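Local structure of putative alpha-L-fucosidase (Bacteroides thetaiotaomicron, 3EYP) at residues Ser86-Tyr91 and Tyr146-Gly151. The protein is probably an alpha-L-fucosidase of glycoside hydrolase family 29, hydrolysing alpha-linked L-fucose from glycans. Residues are numbered along the deposited sequence; the frame is centred on the assembly and turned at random.
Sequences SKYTDY and YAHQLG
With CG anti to the carbonyl carbon in both (chi1 -64° in Y88), Y88 sends its ring from the loop to the helix, and H148 brings CB and CG over one face of the phenol, the side chains crossing at about a right angle. The pair joins two parts of the TIM-barrel domain: S86-Y91 belongs to the long loop after barrel strand 70-76, and Y146-G151 is a piece of the outer helix 139-155. The Y88 and H148 rings make an offset stack, nearly parallel with 3° between planes, their centroids 4.3 Å apart. The offset puts H148 CB, not the imidazole, over the middle of the phenol: this CH-pi contact leaves CB 3.5 Å from the Y88 ring centroid. The imidazole itself slides out over the rim, with H148 CG 3.5 Å from Y88 CE1. K87 CB sits above the rim of the opposite face of the tyrosine ring. A serine in place of Y88 would probably leave H148 without its stacking partner and open a gap between loop and helix.

Deeper in, Q149 reaches out beyond CG in an extended chain and passes its amide to the loop. T89 CG2 packs against that amide, 3.7 Å from Q149 NE2. S86 OG is also hydrogen-bonded to E152, one turn along from H148 on the same helix, and E152 forms a salt bridge with K87 as well; helix 139-155 thus holds the S86-K87 part of the loop by several polar links. Within the loop, S86 OG closes an ST turn by accepting from Y88 N at 3.0 Å. The same oxygen takes an N-H of Q149 NE2 at 3.1 Å and 162°, lying close to the amide plane.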
# COMPACT_ATOMS: atom_id res chain seq x y z
N SER A 86 -12.27 20.46 16.04
CA SER A 86 -13.53 19.71 16.21
C SER A 86 -14.45 20.43 17.18
O SER A 86 -14.01 21.03 18.15
CB SER A 86 -13.30 18.27 16.70
OG SER A 86 -14.51 17.66 16.96
N LYS A 87 -15.73 20.35 16.89
CA LYS A 87 -16.77 20.91 17.80
C LYS A 87 -16.99 20.05 18.98
O LYS A 87 -17.80 20.38 19.85
CB LYS A 87 -18.09 21.12 17.06
CG LYS A 87 -17.98 22.05 15.92
CD LYS A 87 -19.32 22.23 15.16
CE LYS A 87 -19.86 20.90 14.53
NZ LYS A 87 -18.98 20.33 13.41
N TYR A 88 -16.30 18.90 19.04
CA TYR A 88 -16.67 17.86 19.98
C TYR A 88 -15.66 17.54 21.09
O TYR A 88 -15.88 16.65 21.90
CB TYR A 88 -17.06 16.56 19.23
CG TYR A 88 -18.31 16.81 18.39
CD1 TYR A 88 -19.56 16.81 18.95
CD2 TYR A 88 -18.20 17.14 17.05
CE1 TYR A 88 -20.69 17.12 18.18
CE2 TYR A 88 -19.29 17.45 16.28
CZ TYR A 88 -20.54 17.43 16.85
OH TYR A 88 -21.64 17.71 16.05
N THR A 89 -14.62 18.32 21.10
CA THR A 89 -13.52 18.28 22.11
C THR A 89 -12.78 19.60 22.16
O THR A 89 -12.85 20.42 21.23
CB THR A 89 -12.44 17.15 21.76
OG1 THR A 89 -11.50 16.98 22.84
CG2 THR A 89 -11.70 17.45 20.45
N ASP A 90 -12.06 19.76 23.26
CA ASP A 90 -11.08 20.84 23.41
C ASP A 90 -9.63 20.36 23.25
O ASP A 90 -8.70 21.18 23.23
CB ASP A 90 -11.25 21.55 24.74
CG ASP A 90 -12.40 22.55 24.73
OD1 ASP A 90 -12.31 23.52 23.93
OD2 ASP A 90 -13.37 22.34 25.47
N TYR A 91 -9.45 19.04 23.23
CA TYR A 91 -8.10 18.43 23.12
C TYR A 91 -7.68 18.45 21.64
O TYR A 91 -7.63 17.44 20.94
CB TYR A 91 -8.07 17.02 23.77
CG TYR A 91 -6.68 16.63 24.19
CD1 TYR A 91 -5.94 17.43 25.05
CD2 TYR A 91 -6.08 15.47 23.70
CE1 TYR A 91 -4.67 17.08 25.40
CE2 TYR A 91 -4.81 15.11 24.04
CZ TYR A 91 -4.10 15.91 24.87
OH TYR A 91 -2.81 15.54 25.21
N TYR A 146 -16.79 9.58 18.53
CA TYR A 146 -16.04 9.21 17.32
C TYR A 146 -16.89 9.46 16.08
O TYR A 146 -16.43 9.98 15.08
CB TYR A 146 -15.56 7.75 17.38
CG TYR A 146 -14.57 7.38 16.26
CD1 TYR A 146 -13.22 7.37 16.48
CD2 TYR A 146 -15.03 6.99 14.99
CE1 TYR A 146 -12.33 7.03 15.48
CE2 TYR A 146 -14.16 6.66 14.00
CZ TYR A 146 -12.83 6.65 14.24
OH TYR A 146 -11.96 6.31 13.21
N ALA A 147 -18.15 9.07 16.15
CA ALA A 147 -19.08 9.23 15.02
C ALA A 147 -19.25 10.69 14.65
O ALA A 147 -19.30 11.04 13.47
CB ALA A 147 -20.46 8.56 15.29
N HIS A 148 -19.27 11.54 15.67
CA HIS A 148 -19.41 12.97 15.43
C HIS A 148 -18.22 13.46 14.66
O HIS A 148 -18.34 14.22 13.75
CB HIS A 148 -19.56 13.78 16.73
CG HIS A 148 -20.93 13.69 17.34
ND1 HIS A 148 -22.09 13.94 16.62
CD2 HIS A 148 -21.32 13.43 18.61
CE1 HIS A 148 -23.13 13.79 17.43
NE2 HIS A 148 -22.70 13.48 18.64
N GLN A 149 -17.05 13.08 15.11
CA GLN A 149 -15.79 13.53 14.50
C GLN A 149 -15.63 13.02 13.07
O GLN A 149 -15.16 13.72 12.17
CB GLN A 149 -14.61 13.11 15.37
CG GLN A 149 -14.59 13.85 16.69
CD GLN A 149 -13.20 13.94 17.33
OE1 GLN A 149 -12.46 12.94 17.41
NE2 GLN A 149 -12.86 15.15 17.84
N LEU A 150 -16.04 11.76 12.91
CA LEU A 150 -16.05 11.10 11.61
C LEU A 150 -16.92 11.90 10.66
O LEU A 150 -16.52 12.25 9.56
CB LEU A 150 -16.44 9.60 11.78
CG LEU A 150 -16.07 8.62 10.69
CD1 LEU A 150 -14.63 8.74 10.22
CD2 LEU A 150 -16.59 7.15 11.02
N GLY A 151 -18.06 12.32 11.15
CA GLY A 151 -18.95 13.16 10.38
C GLY A 151 -18.38 14.49 9.93
O GLY A 151 -18.62 14.95 8.80